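Local coordinates for YscQ-C, type III secretion protein (Yersinia pseudotuberculosis, PDB 3UEP), which forms part of the Yop type III secretion machinery, this C-terminal fragment being an internal translation product related to the flagellar switch protein FliN, at residues A[58-69]-A[79-90]. Numbering follows the deposited sequence. Where two conformers were deposited one is given.
Sequences LLANGRLLGHGR and VRIERLTEVTIS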
ATOM      1  N   LEU A  58       1.144   1.841  -6.942  1.00 33.10           N
ATOM      2  CA  LEU A  58       2.442   2.377  -6.582  1.00 32.47           C
ATOM      3  C   LEU A  58       2.277   3.805  -6.108  1.00 32.58           C
ATOM      4  O   LEU A  58       1.725   4.640  -6.815  1.00 36.42           O
ATOM      5  CB  LEU A  58       3.404   2.374  -7.767  1.00 39.15           C
ATOM      6  CG  LEU A  58       4.103   1.072  -8.149  1.00 41.83           C
ATOM      7  CD1 LEU A  58       3.097   0.066  -8.723  1.00 36.09           C
ATOM      8  CD2 LEU A  58       5.198   1.397  -9.156  1.00 43.17           C
ATOM      9  N   LEU A  59       2.767   4.089  -4.911  1.00 31.09           N
ATOM     10  CA  LEU A  59       2.744   5.439  -4.406  1.00 25.30           C
ATOM     11  C   LEU A  59       4.188   5.943  -4.340  1.00 42.78           C
ATOM     12  O   LEU A  59       5.096   5.193  -3.987  1.00 45.75           O
ATOM     13  CB  LEU A  59       2.072   5.486  -3.032  1.00 26.50           C
ATOM     14  CG  LEU A  59       0.657   4.894  -2.929  1.00 34.30           C
ATOM     15  CD1 LEU A  59       0.266   4.754  -1.475  1.00 35.96           C
ATOM     16  CD2 LEU A  59      -0.356   5.744  -3.660  1.00 38.64           C
ATOM     17  N   ALA A  60       4.402   7.193  -4.743  1.00 42.42           N
ATOM     18  CA  ALA A  60       5.706   7.840  -4.606  1.00 48.19           C
ATOM     19  C   ALA A  60       5.498   8.950  -3.599  1.00 45.25           C
ATOM     20  O   ALA A  60       4.702   9.857  -3.827  1.00 45.84           O
ATOM     21  CB  ALA A  60       6.189   8.396  -5.938  1.00 38.12           C
ATOM     22  N   ASN A  61       6.175   8.848  -2.462  1.00 48.32           N
ATOM     23  CA  ASN A  61       5.903   9.743  -1.341  1.00 56.86           C
ATOM     24  C   ASN A  61       4.392   9.904  -1.039  1.00 57.53           C
ATOM     25  O   ASN A  61       3.917  11.015  -0.786  1.00 59.01           O
ATOM     26  CB  ASN A  61       6.565  11.109  -1.572  1.00 47.97           C
ATOM     27  CG  ASN A  61       8.076  11.006  -1.802  1.00 52.45           C
ATOM     28  OD1 ASN A  61       8.722  10.049  -1.368  1.00 46.19           O
ATOM     29  ND2 ASN A  61       8.643  12.003  -2.478  1.00 53.85           N
ATOM     30  N   GLY A  62       3.646   8.800  -1.072  1.00 49.70           N
ATOM     31  CA  GLY A  62       2.223   8.830  -0.758  1.00 44.85           C
ATOM     32  C   GLY A  62       1.236   9.284  -1.833  1.00 52.79           C
ATOM     33  O   GLY A  62       0.029   9.284  -1.591  1.00 48.57           O
ATOM     34  N   ARG A  63       1.733   9.672  -3.010  1.00 51.00           N
ATOM     35  CA  ARG A  63       0.876  10.046  -4.135  1.00 47.53           C
ATOM     36  C   ARG A  63       0.893   8.964  -5.217  1.00 41.83           C
ATOM     37  O   ARG A  63       1.932   8.379  -5.502  1.00 43.88           O
ATOM     38  CB  ARG A  63       1.352  11.355  -4.763  1.00 62.27           C
ATOM     39  CG  ARG A  63       1.138  12.605  -3.920  1.00 75.79           C
ATOM     40  CD  ARG A  63       1.336  13.858  -4.777  1.00 82.34           C
ATOM     41  NE  ARG A  63       1.238  15.098  -4.009  1.00 88.93           N
ATOM     42  CZ  ARG A  63       2.277  15.862  -3.678  1.00 93.50           C
ATOM     43  NH1 ARG A  63       3.507  15.523  -4.050  1.00 94.81           N
ATOM     44  NH2 ARG A  63       2.088  16.972  -2.978  1.00 95.34           N
ATOM     45  N   LEU A  64      -0.252   8.734  -5.845  1.00 42.41           N
ATOM     46  CA  LEU A  64      -0.408   7.640  -6.798  1.00 40.14           C
ATOM     47  C   LEU A  64       0.505   7.804  -8.018  1.00 39.25           C
ATOM     48  O   LEU A  64       0.426   8.795  -8.742  1.00 40.62           O
ATOM     49  CB  LEU A  64      -1.875   7.522  -7.233  1.00 35.31           C
ATOM     50  CG  LEU A  64      -2.203   6.440  -8.263  1.00 36.20           C
ATOM     51  CD1 LEU A  64      -1.868   5.063  -7.693  1.00 32.45           C
ATOM     52  CD2 LEU A  64      -3.682   6.504  -8.703  1.00 35.19           C
ATOM     53  N   LEU A  65       1.354   6.809  -8.253  1.00 27.54           N
ATOM     54  CA  LEU A  65       2.335   6.869  -9.327  1.00 32.92           C
ATOM     55  C   LEU A  65       1.984   5.888 -10.445  1.00 37.64           C
ATOM     56  O   LEU A  65       2.378   6.067 -11.589  1.00 42.22           O
ATOM     57  CB  LEU A  65       3.719   6.550  -8.755  1.00 39.64           C
ATOM     58  CG  LEU A  65       4.935   6.419  -9.661  1.00 52.30           C
ATOM     59  CD1 LEU A  65       5.458   7.792  -9.979  1.00 57.74           C
ATOM     60  CD2 LEU A  65       5.996   5.617  -8.949  1.00 57.98           C
ATOM     61  N   GLY A  66       1.248   4.838 -10.114  1.00 37.44           N
ATOM     62  CA  GLY A  66       0.889   3.852 -11.115  1.00 33.15           C
ATOM     63  C   GLY A  66       0.272   2.597 -10.546  1.00 32.16           C
ATOM     64  O   GLY A  66       0.066   2.486  -9.330  1.00 35.36           O
ATOM     65  N   HIS A  67      -0.016   1.651 -11.432  1.00 34.13           N
ATOM     66  CA  HIS A  67      -0.747   0.435 -11.077  1.00 37.55           C
ATOM     67  C   HIS A  67      -0.003  -0.774 -11.632  1.00 36.34           C
ATOM     68  O   HIS A  67       0.658  -0.694 -12.664  1.00 35.41           O
ATOM     69  CB  HIS A  67      -2.171   0.461 -11.639  1.00 38.83           C
ATOM     70  CG  HIS A  67      -2.954   1.687 -11.272  1.00 45.55           C
ATOM     71  ND1 HIS A  67      -3.854   1.714 -10.224  1.00 52.51           N
ATOM     72  CD2 HIS A  67      -2.996   2.921 -11.833  1.00 35.88           C
ATOM     73  CE1 HIS A  67      -4.410   2.912 -10.150  1.00 45.98           C
ATOM     74  NE2 HIS A  67      -3.906   3.661 -11.116  1.00 47.95           N
ATOM     75  N   GLY A  68      -0.112  -1.891 -10.929  1.00 31.16           N
ATOM     76  CA  GLY A  68       0.616  -3.088 -11.276  1.00 30.12           C
ATOM     77  C   GLY A  68      -0.115  -4.325 -10.788  1.00 36.57           C
ATOM     78  O   GLY A  68      -1.250  -4.252 -10.326  1.00 34.94           O
ATOM     79  N   ARG A  69       0.561  -5.460 -10.866  1.00 34.64           N
ATOM     80  CA  ARG A  69      -0.021  -6.736 -10.501  0.62 37.09           C
ATOM     81  C   ARG A  69       0.956  -7.503  -9.620  1.00 38.26           C
ATOM     82  O   ARG A  69       2.151  -7.537  -9.911  1.00 45.70           O
ATOM     83  CB  ARG A  69      -0.299  -7.525 -11.777  0.62 43.50           C
ATOM     84  CG  ARG A  69      -0.912  -8.889 -11.574  0.62 50.76           C
ATOM     85  CD  ARG A  69      -1.373  -9.441 -12.911  0.62 55.76           C
ATOM     86  NE  ARG A  69      -0.253  -9.871 -13.741  0.62 56.52           N
ATOM     87  CZ  ARG A  69       0.083 -11.144 -13.914  0.62 66.10           C
ATOM     88  NH1 ARG A  69      -0.625 -12.101 -13.317  0.62 58.64           N
ATOM     89  NH2 ARG A  69       1.120 -11.462 -14.684  0.62 76.28           N
ATOM     90  N   VAL A  79       6.258  -7.100  -8.258  1.00 33.22           N
ATOM     91  CA  VAL A  79       5.212  -6.300  -8.863  1.00 33.16           C
ATOM     92  C   VAL A  79       5.496  -6.083 -10.345  1.00 41.88           C
ATOM     93  O   VAL A  79       6.546  -5.545 -10.702  1.00 39.75           O
ATOM     94  CB  VAL A  79       5.090  -4.930  -8.180  1.00 32.55           C
ATOM     95  CG1 VAL A  79       4.051  -4.075  -8.894  1.00 31.17           C
ATOM     96  CG2 VAL A  79       4.728  -5.105  -6.718  1.00 34.09           C
ATOM     97  N   ARG A  80       4.599  -6.485 -11.229  1.00 39.92           N
ATOM     98  CA  ARG A  80       4.757  -6.170 -12.632  1.00 39.88           C
ATOM     99  C   ARG A  80       3.972  -4.963 -13.042  1.00 44.43           C
ATOM    100  O   ARG A  80       2.806  -4.972 -12.953  1.00 45.15           O
ATOM    101  CB  ARG A  80       4.425  -7.341 -13.540  1.00 44.55           C
ATOM    102  CG  ARG A  80       5.014  -7.149 -14.898  1.00 49.69           C
ATOM    103  CD  ARG A  80       5.124  -8.352 -15.756  1.00 57.26           C
ATOM    104  NE  ARG A  80       5.999  -9.410 -15.293  1.00 65.31           N
ATOM    105  CZ  ARG A  80       7.290  -9.522 -15.554  1.00 70.49           C
ATOM    106  NH1 ARG A  80       7.927  -8.625 -16.256  1.00 69.74           N
ATOM    107  NH2 ARG A  80       7.952 -10.541 -15.088  1.00 69.04           N
ATOM    108  N   ILE A  81       4.640  -3.931 -13.517  1.00 38.08           N
ATOM    109  CA  ILE A  81       4.017  -2.659 -13.873  1.00 25.15           C
ATOM    110  C   ILE A  81       3.056  -2.824 -15.040  1.00 29.21           C
ATOM    111  O   ILE A  81       3.350  -3.531 -16.007  1.00 29.29           O
ATOM    112  CB  ILE A  81       5.058  -1.579 -14.258  1.00 27.37           C
ATOM    113  CG1 ILE A  81       6.035  -1.293 -13.108  1.00 31.06           C
ATOM    114  CG2 ILE A  81       4.351  -0.306 -14.715  1.00 24.23           C
ATOM    115  CD1 ILE A  81       5.380  -0.745 -11.861  1.00 33.31           C
ATOM    116  N   GLU A  82       1.914  -2.150 -14.962  1.00 28.20           N
ATOM    117  CA  GLU A  82       0.914  -2.242 -16.016  1.00 34.55           C
ATOM    118  C   GLU A  82       0.603  -0.887 -16.611  1.00 34.21           C
ATOM    119  O   GLU A  82       0.250  -0.777 -17.784  1.00 42.04           O
ATOM    120  CB  GLU A  82      -0.370  -2.886 -15.476  1.00 25.34           C
ATOM    121  CG  GLU A  82      -0.187  -4.398 -15.240  1.00 50.91           C
ATOM    122  CD  GLU A  82      -1.442  -5.098 -14.749  1.00 56.80           C
ATOM    123  OE1 GLU A  82      -2.354  -4.409 -14.232  1.00 64.49           O
ATOM    124  OE2 GLU A  82      -1.508  -6.343 -14.871  1.00 55.41           O
ATOM    125  N   ARG A  83       0.782   0.142 -15.798  1.00 39.38           N
ATOM    126  CA  ARG A  83       0.329   1.478 -16.140  0.53 40.63           C
ATOM    127  C   ARG A  83       0.996   2.495 -15.210  1.00 37.39           C
ATOM    128  O   ARG A  83       1.169   2.233 -14.025  1.00 37.44           O
ATOM    129  CB  ARG A  83      -1.194   1.524 -15.995  0.53 40.16           C
ATOM    130  CG  ARG A  83      -1.865   2.759 -16.535  0.53 47.29           C
ATOM    131  CD  ARG A  83      -3.385   2.607 -16.478  0.53 43.32           C
ATOM    132  NE  ARG A  83      -3.836   2.016 -15.221  0.53 37.53           N
ATOM    133  CZ  ARG A  83      -5.091   2.065 -14.781  0.53 40.26           C
ATOM    134  NH1 ARG A  83      -6.027   2.678 -15.490  0.53 53.55           N
ATOM    135  NH2 ARG A  83      -5.419   1.498 -13.633  0.53 36.07           N
ATOM    136  N   LEU A  84       1.264   3.682 -15.716  1.00 45.98           N
ATOM    137  CA  LEU A  84       1.878   4.731 -14.945  1.00 40.94           C
ATOM    138  C   LEU A  84       1.106   5.958 -15.055  1.00 39.20           C
ATOM    139  O   LEU A  84       0.671   6.315 -16.069  1.00 49.82           O
ATOM    140  CB  LEU A  84       3.297   5.003 -15.403  1.00 41.65           C
ATOM    141  CG  LEU A  84       4.250   3.853 -15.232  1.00 42.44           C
ATOM    142  CD1 LEU A  84       5.324   3.985 -16.153  1.00 45.88           C
ATOM    143  CD2 LEU A  84       4.735   3.646 -13.871  1.00 35.41           C
ATOM    144  N   THR A  85       0.941   6.628 -13.964  1.00 51.19           N
ATOM    145  CA  THR A  85       0.167   7.856 -14.015  1.00 60.52           C
ATOM    146  C   THR A  85       1.070   9.083 -13.832  1.00 57.26           C
ATOM    147  O   THR A  85       2.145   9.013 -13.229  1.00 51.23           O
ATOM    148  CB  THR A  85      -1.003   7.853 -13.001  1.00 64.78           C
ATOM    149  OG1 THR A  85      -0.498   7.995 -11.670  1.00 68.56           O
ATOM    150  CG2 THR A  85      -1.793   6.551 -13.100  1.00 71.56           C
ATOM    151  N   GLU A  86       0.632  10.205 -14.381  1.00 59.62           N
ATOM    152  CA  GLU A  86       1.364  11.446 -14.257  1.00 57.43           C
ATOM    153  C   GLU A  86       1.146  11.952 -12.849  1.00 59.30           C
ATOM    154  O   GLU A  86       0.039  11.861 -12.315  1.00 62.72           O
ATOM    155  CB  GLU A  86       0.818  12.449 -15.259  1.00 66.80           C
ATOM    156  CG  GLU A  86       1.774  13.552 -15.629  1.00 79.46           C
ATOM    157  CD  GLU A  86       1.145  14.533 -16.595  1.00 89.92           C
ATOM    158  OE1 GLU A  86       0.203  15.250 -16.184  1.00 86.69           O
ATOM    159  OE2 GLU A  86       1.585  14.576 -17.767  1.00 94.46           O
ATOM    160  N   VAL A  87       2.199  12.474 -12.233  1.00 54.17           N
ATOM    161  CA  VAL A  87       2.090  12.973 -10.875  1.00 51.61           C
ATOM    162  C   VAL A  87       3.272  13.859 -10.525  1.00 53.53           C
ATOM    163  O   VAL A  87       4.376  13.666 -11.036  1.00 57.16           O
ATOM    164  CB  VAL A  87       1.991  11.814  -9.853  1.00 49.43           C
ATOM    165  CG1 VAL A  87       3.292  11.040  -9.791  1.00 41.80           C
ATOM    166  CG2 VAL A  87       1.642  12.347  -8.476  1.00 52.96           C
ATOM    167  N   THR A  88       3.030  14.826  -9.645  1.00 47.71           N
ATOM    168  CA  THR A  88       4.070  15.730  -9.182  1.00 45.02           C
ATOM    169  C   THR A  88       4.668  15.263  -7.874  1.00 46.76           C
ATOM    170  O   THR A  88       3.995  15.203  -6.851  1.00 55.24           O
ATOM    171  CB  THR A  88       3.536  17.130  -8.988  1.00 53.53           C
ATOM    172  OG1 THR A  88       3.001  17.597 -10.231  1.00 59.21           O
ATOM    173  CG2 THR A  88       4.651  18.058  -8.533  1.00 58.25           C
ATOM    174  N   ILE A  89       5.950  14.938  -7.919  1.00 48.09           N
ATOM    175  CA  ILE A  89       6.666  14.448  -6.756  1.00 41.12           C
ATOM    176  C   ILE A  89       7.487  15.570  -6.154  1.00 48.88           C
ATOM    177  O   ILE A  89       8.156  16.325  -6.875  1.00 42.97           O
ATOM    178  CB  ILE A  89       7.604  13.292  -7.147  1.00 40.95           C
ATOM    179  CG1 ILE A  89       6.796  12.167  -7.800  1.00 48.66           C
ATOM    180  CG2 ILE A  89       8.383  12.806  -5.929  1.00 34.53           C
ATOM    181  CD1 ILE A  89       7.634  11.005  -8.287  1.00 45.04           C
ATOM    182  N   SER A  90       7.431  15.683  -4.834  1.00 54.67           N
ATOM    183  CA  SER A  90       8.219  16.682  -4.133  1.00 51.93           C
ATOM    184  C   SER A  90       9.539  16.070  -3.707  1.00 49.07           C
ATOM    185  O   SER A  90       9.572  15.041  -3.036  1.00 50.56           O
ATOM    186  CB  SER A  90       7.456  17.233  -2.927  1.00 54.99           C
ATOM    187  OG  SER A  90       6.392  18.083  -3.342  1.00 62.85           O
TER
HETATM  188  O   HOH W   1       0.871  -7.639 -15.685  1.00 57.73           O
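E82 and R83 both face H67 in the hairpin of strands 63-73 and 76-84, a classic beta bulge. H67 O takes the amide N of E82 in its carbonyl plane at 3.0 Å and that of R83 at a poorer angle, 138° at the hydrogen. H67 N returns a bond to R83 O, and T85 N closes on L65 O at 2.8 Å. H67 and R83 sit opposite each other in register, with side chains side by side on one face of the sheet. In the R83 conformer given, one of two, a bend at chi3 (43°) brings NH2 over one face of the imidazole, 3.3 Å from H67 CD2; the guanidinium is tilted 46° from the ring. At the ring's edge sits the T85 methyl. Further along, R69 and R80 exchange two backbone bonds. In the R69 conformer modelled here, also one of two, R69 NE lies 3.9 Å from E82 OE2, a long salt bridge. A water hydrogen-bonded to both atoms links them.

The other face is apolar. Across the middle strand, where G66 and G68 carry no side chain, L58 CD2 of strand 55-60 meets I81 CD1 tightly at 3.5 Å. G66 leaves room for R83 O and L84 CD2, G68 for V79 CG1 and R80 O. Residues 85-90 run past R63-L65 toward the type I' turn 60-63: L65 CD1 touches V87 CG1, and I89 CD1 reaches A60 CB at 3.8 Å.

Strand 63-73 lies between 55-60 and 76-84 in the antiparallel sheet, with 20-27 beyond 55-60. At the 76-84 edge, V79 and R80 pair with a strand of the second subunit, where R80 NH1 bonds G43 O of that subunit, so the sheet continues through the dimer.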